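Long-range contacts in BauA (Acinetobacter baumannii, PDB 6HCP), which probably imports the ferric siderophore preacinetobactin across the outer membrane as a TonB-dependent receptor: residues G655-T660 against T668-I673; R175-Y180 against M699-Y704; L440-Q445 against S462-G467. One frame throughout, in Å; residues are numbered along the deposited sequence.

Contact 1 (G655-T660 against T668-I673); sequences GARYST and TFRANI. With C8E ((hydroxyethyloxy)tri(ethyloxy)octane), chain B; EDO (1,2-ethanediol), chain K.
The carbonyl oxygen of Y658 is reached twice from 668-673: F669 N donates to Y658 O over 2.9 Å in a nearly straight bond (171°), and T668 CA brings a CA-H to the same oxygen at 3.3 Å. F669 O takes its own pair, the N-H of Y658 and a CA-H contact from R657 CA at 3.2 Å. With the reciprocal bonds between A656 and A671, four backbone hydrogen bonds join the antiparallel strands. R657 and R670 lie side by side, pointing the same way, their guanidinium planes 40° apart and R657 CD 3.6 Å from R670 NE. A chi1 of -63° turns T668 CG2 anti to its own nitrogen, where the methyl lies over the face of the R670 guanidinium and also meets R657 CG at 3.7 Å. The like charges are probably offset by salt bridges from R657 to E614 and from R670 to D74. An ethanediol, probably from the crystallisation liquor, joins the strands on this face: R657 NH2 donates to its O1 at 2.8 Å and N672 ND2 to its O2 at 3.1 Å, while N672 OD1 is hydrogen-bonded to Q76. On the other face of the sheet, F669 CD1 comes to the edge of the Y658 ring, and a detergent tail covers one face of the F669 ring, its C2 4.0 Å above the ring plane, consistent with a surface that faces lipid in the membrane. The hairpin of strands 645-662 and 665-674 lies in the barrel wall between strands 622-637 and 697-705; helix 69-75 of the plug packs against both arginines, and W615 of a second subunit meets the Y658 ring.

Contact 2 (R175-Y180 against M699-Y704); sequences RLTTTY and MLSVSY. With EDO (1,2-ethanediol), chain R.
Y180 and L700 lie side by side and point the same way, the leucine methyl CD1 3.8 Å from CD2 of the tyrosine ring. Their backbones exchange two hydrogen bonds, of which Y180 N to L700 O is 2.8 Å long. The pairs T178 with V702 and L176 with Y704 repeat this exchange, giving six bonds along an antiparallel ladder; Y704 N reaches L176 O at 2.8 Å. Small residues meet on the other face. The chi1 of T177, -53°, sets its OG1 beside S703 CB at 3.4 Å and sends its methyl CG2 to S701 CB at 4.0 Å; T177 and S703 form a non-hydrogen-bonded pair, their CA atoms 4.1 Å apart. At one end R175 passes its aliphatic part along S703, and its guanidinium forms a salt bridge with D705; at the other, Y180 packs on L652 of a second subunit. Strand 173-181 is the first strand of the barrel and 697-705 the last, making this the seam that closes the cylinder; 699-704 belongs to the predicted TonB C-terminal box. Strand 184-196 continues the wall beyond 175-180, and strand 665-674 does so beyond 699-704.

Contact 3 (L440-Q445 against S462-G467); sequences LGLRHQ and SATTPG. With C8E ((hydroxyethyloxy)tri(ethyloxy)octane), chain C.
Strands 440-445 and 462-467 run antiparallel, their axes 4.6 Å apart at closest approach and 163° between their directions, joined by six backbone hydrogen bonds in the pairs G441 with G467, R443 with T465 and Q445 with A463. P466, which has no N-H to give, falls opposite L442 at a non-hydrogen-bonded position and interrupts none of these bonds. H444 carries the main side-chain link. Its CG is anti to the backbone nitrogen (chi1 -175°), which brings the imidazole nearer the neighbouring strand, where ND1 and T464 OG1 share a hydrogen bond of 2.8 Å (161°), the hydroxyl lying in the ring plane at its edge. Also in that plane is a water, 2.7 Å from H444 NE2 and 2.8 Å from S462 OG. The S462 hydroxyl has a further partner in T446. Beside this group the L442 and T464 side chains pass at a slant, L442 CD1 4.1 Å from T464 CG2, and a detergent molecule lies along P466, its C7 3.6 Å from P466 CB. On the opposite face T465 CG2 rests 3.9 Å from R443 CB, while the T465 hydroxyl bonds to E486. The R443 chain runs straight from the backbone and bends at chi3; its guanidinium then leaves the partner strand for the plug, bonding to L147 O and making a cation-pi interaction with F51, with S422 and N368 as barrel partners. The two faces thus differ in chemistry. The face of H444 and P466 meets detergent and water, consistent with a place on the outer surface of the barrel, and bonds at both imidazole nitrogens should fix the ring's rotation. The face of R443 and Q445 looks inward, where one arginine ties wall and plug together through several polar bonds.

All three contacts are antiparallel strand pairs in the wall of the same barrel. Contacts 1 and 2 are neighbours, their centres 10 Å apart: strands 665-674 and 697-705 lie side by side, with N672 O bonded to M699 N and R670 N to S701 O, so four strands continue the wall across the closing seam. Contact 3 lies on the other side of the chain's centre, about 48 Å from contact 1 and 47 Å from contact 2, centre to centre. Along the chain, 175-180 comes first, then both hairpins, contact 3 before contact 1, and finally 699-704. Contact 2 therefore joins the sequence-distant ends of a barrel built elsewhere from local hairpins, enclosing the plug.

Contact 1 (G655-T660 against T668-I673)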
loop_
_atom_site.group_PDB
_atom_site.type_symbol
_atom_site.label_atom_id
_atom_site.label_comp_id
_atom_site.label_asym_id
_atom_site.label_seq_id
_atom_site.Cartn_x
_atom_site.Cartn_y
_atom_site.Cartn_z
ATOM N N GLY A 655 3.224 12.857 -3.316
ATOM C CA GLY A 655 2.921 13.753 -2.235
ATOM C C GLY A 655 1.705 14.613 -2.524
ATOM O O GLY A 655 1.297 14.758 -3.668
ATOM N N ALA A 656 1.212 15.256 -1.470
ATOM C CA ALA A 656 0.200 16.290 -1.606
ATOM C C ALA A 656 0.492 17.388 -0.585
ATOM O O ALA A 656 0.983 17.131 0.531
ATOM C CB ALA A 656 -1.187 15.699 -1.433
ATOM N N ARG A 657 0.146 18.614 -0.974
ATOM C CA ARG A 657 0.306 19.778 -0.147
ATOM C C ARG A 657 -0.969 20.631 -0.244
ATOM O O ARG A 657 -1.506 20.787 -1.316
ATOM C CB ARG A 657 1.520 20.565 -0.643
ATOM C CG ARG A 657 1.880 21.820 0.143
ATOM C CD ARG A 657 3.311 22.262 -0.178
ATOM N NE ARG A 657 3.486 22.756 -1.540
ATOM C CZ ARG A 657 4.248 22.200 -2.486
ATOM N NH1 ARG A 657 4.436 22.854 -3.615
ATOM N NH2 ARG A 657 4.730 20.976 -2.361
ATOM N N TYR A 658 -1.370 21.204 0.890
ATOM C CA TYR A 658 -2.501 22.127 0.916
ATOM C C TYR A 658 -2.079 23.368 1.692
ATOM O O TYR A 658 -1.748 23.286 2.872
ATOM C CB TYR A 658 -3.749 21.496 1.549
ATOM C CG TYR A 658 -4.989 22.357 1.416
ATOM C CD1 TYR A 658 -5.456 22.725 0.165
ATOM C CD2 TYR A 658 -5.612 22.905 2.524
ATOM C CE1 TYR A 658 -6.528 23.594 0.015
ATOM C CE2 TYR A 658 -6.717 23.740 2.395
ATOM C CZ TYR A 658 -7.172 24.090 1.137
ATOM O OH TYR A 658 -8.253 24.916 0.997
ATOM N N SER A 659 -2.091 24.508 1.000
ATOM C CA SER A 659 -1.730 25.796 1.591
ATOM C C SER A 659 -2.966 26.700 1.650
ATOM O O SER A 659 -3.660 26.868 0.650
ATOM C CB SER A 659 -0.611 26.449 0.826
ATOM O OG SER A 659 -1.048 26.842 -0.465
ATOM N N THR A 660 -3.241 27.225 2.843
ATOM C CA THR A 660 -4.434 28.027 3.096
ATOM C C THR A 660 -4.127 29.028 4.212
ATOM O O THR A 660 -2.971 29.177 4.611
ATOM C CB THR A 660 -5.624 27.103 3.397
ATOM O OG1 THR A 660 -6.818 27.880 3.386
ATOM C CG2 THR A 660 -5.499 26.380 4.718
ATOM N N THR A 668 0.160 25.384 6.154
ATOM C CA THR A 668 0.463 24.434 5.093
ATOM C C THR A 668 0.532 23.011 5.671
ATOM O O THR A 668 1.180 22.757 6.688
ATOM C CB THR A 668 1.771 24.775 4.371
ATOM O OG1 THR A 668 1.638 26.040 3.738
ATOM C CG2 THR A 668 2.142 23.757 3.314
ATOM N N PHE A 669 -0.215 22.116 5.026
ATOM C CA PHE A 669 -0.223 20.684 5.302
ATOM C C PHE A 669 0.562 19.964 4.198
ATOM O O PHE A 669 0.395 20.283 3.028
ATOM C CB PHE A 669 -1.651 20.137 5.299
ATOM C CG PHE A 669 -2.584 20.794 6.289
ATOM C CD1 PHE A 669 -3.240 21.975 5.966
ATOM C CD2 PHE A 669 -2.761 20.268 7.551
ATOM C CE1 PHE A 669 -4.055 22.609 6.893
ATOM C CE2 PHE A 669 -3.598 20.887 8.467
ATOM C CZ PHE A 669 -4.228 22.067 8.144
ATOM N N ARG A 670 1.403 19.002 4.589
ATOM C CA ARG A 670 2.214 18.250 3.641
ATOM C C ARG A 670 2.152 16.768 4.000
ATOM O O ARG A 670 2.241 16.376 5.174
ATOM C CB ARG A 670 3.674 18.719 3.648
ATOM C CG ARG A 670 3.893 20.120 3.108
ATOM C CD ARG A 670 5.331 20.604 3.265
ATOM N NE ARG A 670 5.553 21.864 2.579
ATOM C CZ ARG A 670 5.722 23.030 3.188
ATOM N NH1 ARG A 670 5.477 23.156 4.483
ATOM N NH2 ARG A 670 6.142 24.064 2.489
ATOM N N ALA A 671 2.042 15.952 2.954
ATOM C CA ALA A 671 2.052 14.520 3.061
ATOM C C ALA A 671 2.936 13.988 1.934
ATOM O O ALA A 671 2.748 14.383 0.797
ATOM C CB ALA A 671 0.650 13.954 2.960
ATOM N N ASN A 672 3.833 13.050 2.277
ATOM C CA ASN A 672 4.758 12.459 1.303
ATOM C C ASN A 672 4.925 10.969 1.606
ATOM O O ASN A 672 4.979 10.571 2.766
ATOM C CB ASN A 672 6.146 13.107 1.331
ATOM C CG ASN A 672 6.136 14.531 0.852
ATOM O OD1 ASN A 672 5.773 15.433 1.621
ATOM N ND2 ASN A 672 6.237 14.676 -0.457
ATOM N N ILE A 673 4.953 10.168 0.535
ATOM C CA ILE A 673 5.361 8.790 0.597
ATOM C C ILE A 673 6.565 8.638 -0.330
ATOM O O ILE A 673 6.461 8.893 -1.513
ATOM C CB ILE A 673 4.235 7.811 0.181
ATOM C CG1 ILE A 673 2.928 8.083 0.934
ATOM C CG2 ILE A 673 4.706 6.373 0.376
ATOM C CD1 ILE A 673 1.774 7.207 0.486
HETATM C C1 C8E B . -6.018 18.517 4.456
HETATM C C2 C8E B . -6.406 19.324 5.672
HETATM C C3 C8E B . -7.194 20.570 5.264
HETATM C C4 C8E B . -7.634 21.451 6.453
HETATM C C5 C8E B . -8.181 22.790 5.948
HETATM C C6 C8E B . -8.470 23.818 7.040
HETATM C C7 C8E B . -9.525 24.815 6.561
HETATM C C8 C8E B . -9.429 26.169 7.259
HETATM O O9 C8E B . -10.538 27.003 6.902
HETATM C C10 C8E B . -10.318 28.389 7.203
HETATM C C1 EDO K . 4.448 17.979 0.057
HETATM O O1 EDO K . 5.148 19.260 -0.146
HETATM C C2 EDO K . 4.066 17.432 -1.333
HETATM O O2 EDO K . 5.250 17.101 -2.091
#

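Contact 2 (R175-Y180 against M699-Y704)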
loop_
_atom_site.group_PDB
_atom_site.type_symbol
_atom_site.label_atom_id
_atom_site.label_comp_id
_atom_site.label_asym_id
_atom_site.label_seq_id
_atom_site.Cartn_x
_atom_site.Cartn_y
_atom_site.Cartn_z
ATOM N N ARG A 175 7.302 30.828 12.740
ATOM C CA ARG A 175 6.647 29.681 12.135
ATOM C C ARG A 175 6.937 28.452 12.993
ATOM O O ARG A 175 8.063 28.251 13.424
ATOM C CB ARG A 175 7.076 29.502 10.676
ATOM C CG ARG A 175 6.591 28.198 10.050
ATOM C CD ARG A 175 7.080 28.053 8.627
ATOM N NE ARG A 175 6.419 29.022 7.788
ATOM C CZ ARG A 175 6.832 29.410 6.598
ATOM N NH1 ARG A 175 7.907 28.859 6.053
ATOM N NH2 ARG A 175 6.180 30.378 5.980
ATOM N N LEU A 176 5.872 27.724 13.345
ATOM C CA LEU A 176 5.993 26.441 13.970
ATOM C C LEU A 176 5.550 25.357 12.978
ATOM O O LEU A 176 4.488 25.463 12.370
ATOM C CB LEU A 176 5.138 26.403 15.239
ATOM C CG LEU A 176 5.008 25.029 15.882
ATOM C CD1 LEU A 176 6.333 24.587 16.481
ATOM C CD2 LEU A 176 3.916 25.025 16.940
ATOM N N THR A 177 6.343 24.283 12.908
ATOM C CA THR A 177 6.048 23.111 12.086
ATOM C C THR A 177 6.132 21.861 12.969
ATOM O O THR A 177 7.074 21.685 13.728
ATOM C CB THR A 177 7.015 23.005 10.896
ATOM O OG1 THR A 177 7.031 24.227 10.166
ATOM C CG2 THR A 177 6.650 21.884 9.946
ATOM N N THR A 178 5.105 21.005 12.907
ATOM C CA THR A 178 5.183 19.703 13.547
ATOM C C THR A 178 5.360 18.641 12.457
ATOM O O THR A 178 4.903 18.819 11.330
ATOM C CB THR A 178 3.963 19.385 14.425
ATOM O OG1 THR A 178 2.815 19.466 13.583
ATOM C CG2 THR A 178 3.859 20.302 15.626
ATOM N N THR A 179 6.078 17.574 12.810
ATOM C CA THR A 179 6.458 16.547 11.849
ATOM C C THR A 179 6.138 15.165 12.418
ATOM O O THR A 179 6.343 14.873 13.603
ATOM C CB THR A 179 7.936 16.657 11.410
ATOM O OG1 THR A 179 8.838 16.386 12.480
ATOM C CG2 THR A 179 8.275 18.017 10.852
ATOM N N TYR A 180 5.837 14.273 11.473
ATOM C CA TYR A 180 5.767 12.850 11.673
ATOM C C TYR A 180 6.528 12.162 10.524
ATOM O O TYR A 180 6.447 12.577 9.366
ATOM C CB TYR A 180 4.299 12.399 11.710
ATOM C CG TYR A 180 4.071 10.940 11.446
ATOM C CD1 TYR A 180 4.101 10.000 12.457
ATOM C CD2 TYR A 180 3.851 10.491 10.158
ATOM C CE1 TYR A 180 3.906 8.653 12.194
ATOM C CE2 TYR A 180 3.651 9.154 9.879
ATOM C CZ TYR A 180 3.652 8.231 10.904
ATOM O OH TYR A 180 3.477 6.915 10.568
ATOM N N MET A 699 5.672 10.563 5.474
ATOM C CA MET A 699 6.020 11.808 6.172
ATOM C C MET A 699 4.826 12.767 6.159
ATOM O O MET A 699 4.213 12.991 5.107
ATOM C CB MET A 699 7.218 12.502 5.517
ATOM C CG MET A 699 8.510 11.662 5.542
ATOM S SD MET A 699 9.899 12.644 4.944
ATOM C CE MET A 699 11.174 11.395 4.725
ATOM N N LEU A 700 4.510 13.321 7.337
ATOM C CA LEU A 700 3.489 14.371 7.463
ATOM C C LEU A 700 4.093 15.598 8.141
ATOM O O LEU A 700 4.851 15.454 9.085
ATOM C CB LEU A 700 2.323 13.848 8.301
ATOM C CG LEU A 700 1.630 12.591 7.763
ATOM C CD1 LEU A 700 0.677 12.014 8.804
ATOM C CD2 LEU A 700 0.904 12.881 6.463
ATOM N N SER A 701 3.664 16.787 7.706
ATOM C CA SER A 701 3.981 17.981 8.443
ATOM C C SER A 701 2.836 18.988 8.352
ATOM O O SER A 701 2.116 19.044 7.357
ATOM C CB SER A 701 5.300 18.597 8.014
ATOM O OG SER A 701 5.239 19.155 6.721
ATOM N N VAL A 702 2.776 19.848 9.376
ATOM C CA VAL A 702 1.847 20.965 9.443
ATOM C C VAL A 702 2.611 22.192 9.943
ATOM O O VAL A 702 3.281 22.107 10.965
ATOM C CB VAL A 702 0.669 20.645 10.381
ATOM C CG1 VAL A 702 -0.271 21.832 10.522
ATOM C CG2 VAL A 702 -0.084 19.407 9.924
ATOM N N SER A 703 2.511 23.307 9.211
ATOM C CA SER A 703 3.124 24.544 9.625
ATOM C C SER A 703 2.051 25.621 9.849
ATOM O O SER A 703 1.049 25.682 9.143
ATOM C CB SER A 703 4.146 25.000 8.626
ATOM O OG SER A 703 3.513 25.552 7.485
ATOM N N TYR A 704 2.327 26.482 10.833
ATOM C CA TYR A 704 1.493 27.622 11.185
ATOM C C TYR A 704 2.390 28.850 11.380
ATOM O O TYR A 704 3.366 28.792 12.144
ATOM C CB TYR A 704 0.727 27.316 12.473
ATOM C CG TYR A 704 -0.099 28.467 13.000
ATOM C CD1 TYR A 704 -1.409 28.647 12.587
ATOM C CD2 TYR A 704 0.380 29.289 14.006
ATOM C CE1 TYR A 704 -2.213 29.635 13.135
ATOM C CE2 TYR A 704 -0.401 30.299 14.545
ATOM C CZ TYR A 704 -1.695 30.486 14.093
ATOM O OH TYR A 704 -2.451 31.511 14.582
HETATM C C1 EDO R . 2.116 16.528 11.891
HETATM O O1 EDO R . 2.580 16.140 13.195
HETATM C C2 EDO R . 1.081 15.545 11.365
HETATM O O2 EDO R . 0.273 15.060 12.433
#

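Contact 3 (L440-Q445 against S462-G467)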
loop_
_atom_site.group_PDB
_atom_site.type_symbol
_atom_site.label_atom_id
_atom_site.label_comp_id
_atom_site.label_asym_id
_atom_site.label_seq_id
_atom_site.Cartn_x
_atom_site.Cartn_y
_atom_site.Cartn_z
ATOM N N LEU A 440 40.250 33.380 -15.625
ATOM C CA LEU A 440 41.578 32.767 -15.515
ATOM C C LEU A 440 41.994 32.890 -14.055
ATOM O O LEU A 440 41.858 33.970 -13.462
ATOM C CB LEU A 440 42.615 33.548 -16.335
ATOM C CG LEU A 440 42.423 33.632 -17.836
ATOM C CD1 LEU A 440 43.496 34.538 -18.425
ATOM C CD2 LEU A 440 42.485 32.252 -18.469
ATOM N N GLY A 441 42.692 31.873 -13.540
ATOM C CA GLY A 441 43.233 32.003 -12.219
ATOM C C GLY A 441 44.194 30.884 -11.859
ATOM O O GLY A 441 44.328 29.891 -12.577
ATOM N N LEU A 442 44.849 31.061 -10.712
ATOM C CA LEU A 442 45.583 29.967 -10.137
ATOM C C LEU A 442 45.494 30.022 -8.619
ATOM O O LEU A 442 45.168 31.053 -8.042
ATOM C CB LEU A 442 47.026 30.012 -10.650
ATOM C CG LEU A 442 47.931 31.073 -10.051
ATOM C CD1 LEU A 442 48.389 30.682 -8.658
ATOM C CD2 LEU A 442 49.139 31.274 -10.963
ATOM N N ARG A 443 45.757 28.859 -7.996
ATOM C CA ARG A 443 45.810 28.736 -6.569
ATOM C C ARG A 443 46.998 27.846 -6.182
ATOM O O ARG A 443 47.263 26.841 -6.805
ATOM C CB ARG A 443 44.494 28.177 -6.026
ATOM C CG ARG A 443 44.484 27.950 -4.525
ATOM C CD ARG A 443 43.119 27.523 -3.971
ATOM N NE ARG A 443 42.051 28.459 -4.283
ATOM C CZ ARG A 443 41.920 29.673 -3.764
ATOM N NH1 ARG A 443 42.591 29.997 -2.663
ATOM N NH2 ARG A 443 41.103 30.544 -4.355
ATOM N N HIS A 444 47.694 28.260 -5.129
ATOM C CA HIS A 444 48.794 27.503 -4.586
ATOM C C HIS A 444 48.327 26.949 -3.245
ATOM O O HIS A 444 47.876 27.691 -2.385
ATOM C CB HIS A 444 50.062 28.371 -4.427
ATOM C CG HIS A 444 51.256 27.593 -3.972
ATOM N ND1 HIS A 444 51.946 26.759 -4.828
ATOM C CD2 HIS A 444 51.885 27.527 -2.775
ATOM C CE1 HIS A 444 52.897 26.141 -4.151
ATOM N NE2 HIS A 444 52.916 26.627 -2.913
ATOM N N GLN A 445 48.407 25.626 -3.117
ATOM C CA GLN A 445 47.794 24.879 -2.017
ATOM C C GLN A 445 48.894 24.120 -1.259
ATOM O O GLN A 445 49.696 23.438 -1.882
ATOM C CB GLN A 445 46.784 23.882 -2.585
ATOM C CG GLN A 445 46.117 23.009 -1.525
ATOM C CD GLN A 445 45.014 23.754 -0.822
ATOM O OE1 GLN A 445 44.111 24.317 -1.448
ATOM N NE2 GLN A 445 45.078 23.767 0.492
ATOM N N SER A 462 52.993 20.716 -1.393
ATOM C CA SER A 462 52.293 21.819 -2.056
ATOM C C SER A 462 52.015 21.423 -3.497
ATOM O O SER A 462 52.743 20.598 -4.101
ATOM C CB SER A 462 53.097 23.114 -2.011
ATOM O OG SER A 462 53.286 23.532 -0.674
ATOM N N ALA A 463 51.058 22.136 -4.094
ATOM C CA ALA A 463 50.820 22.092 -5.505
ATOM C C ALA A 463 50.220 23.423 -5.960
ATOM O O ALA A 463 49.586 24.128 -5.173
ATOM C CB ALA A 463 49.902 20.947 -5.840
ATOM N N THR A 464 50.315 23.660 -7.266
ATOM C CA THR A 464 49.751 24.846 -7.895
ATOM C C THR A 464 48.752 24.400 -8.956
ATOM O O THR A 464 49.073 23.535 -9.767
ATOM C CB THR A 464 50.841 25.721 -8.536
ATOM O OG1 THR A 464 51.831 25.990 -7.547
ATOM C CG2 THR A 464 50.295 27.028 -9.056
ATOM N N THR A 465 47.523 24.949 -8.868
ATOM C CA THR A 465 46.410 24.512 -9.660
ATOM C C THR A 465 45.862 25.693 -10.461
ATOM O O THR A 465 45.430 26.689 -9.902
ATOM C CB THR A 465 45.349 23.832 -8.779
ATOM O OG1 THR A 465 44.385 23.273 -9.660
ATOM C CG2 THR A 465 44.693 24.745 -7.768
ATOM N N PRO A 466 45.754 25.568 -11.790
ATOM C CA PRO A 466 45.136 26.614 -12.601
ATOM C C PRO A 466 43.653 26.319 -12.866
ATOM O O PRO A 466 43.215 25.179 -12.717
ATOM C CB PRO A 466 45.934 26.525 -13.903
ATOM C CG PRO A 466 46.215 25.034 -14.034
ATOM C CD PRO A 466 46.370 24.520 -12.613
ATOM N N GLY A 467 42.937 27.331 -13.359
ATOM C CA GLY A 467 41.607 27.144 -13.910
ATOM C C GLY A 467 41.342 28.179 -14.987
ATOM O O GLY A 467 41.906 29.296 -14.939
HETATM C C1 C8E C . 46.945 22.157 -18.831
HETATM C C2 C8E C . 45.842 23.193 -18.846
HETATM C C3 C8E C . 46.288 24.420 -18.067
HETATM C C4 C8E C . 45.223 25.515 -18.039
HETATM C C5 C8E C . 45.880 26.881 -18.182
HETATM C C6 C8E C . 45.250 27.961 -17.338
HETATM C C7 C8E C . 46.330 28.798 -16.708
HETATM C C8 C8E C . 45.738 30.085 -16.232
HETATM O O9 C8E C . 46.688 30.699 -15.385
HETATM C C10 C8E C . 46.853 32.087 -15.598
HETATM C C11 C8E C . 47.340 32.769 -14.332
HETATM O O12 C8E C . 46.503 33.904 -14.057
HETATM C C13 C8E C . 47.174 35.150 -13.900
HETATM C C14 C8E C . 46.420 35.981 -12.867
HETATM O O15 C8E C . 45.026 36.038 -13.175
HETATM O O HOH W 1 54.768 25.869 -1.132
#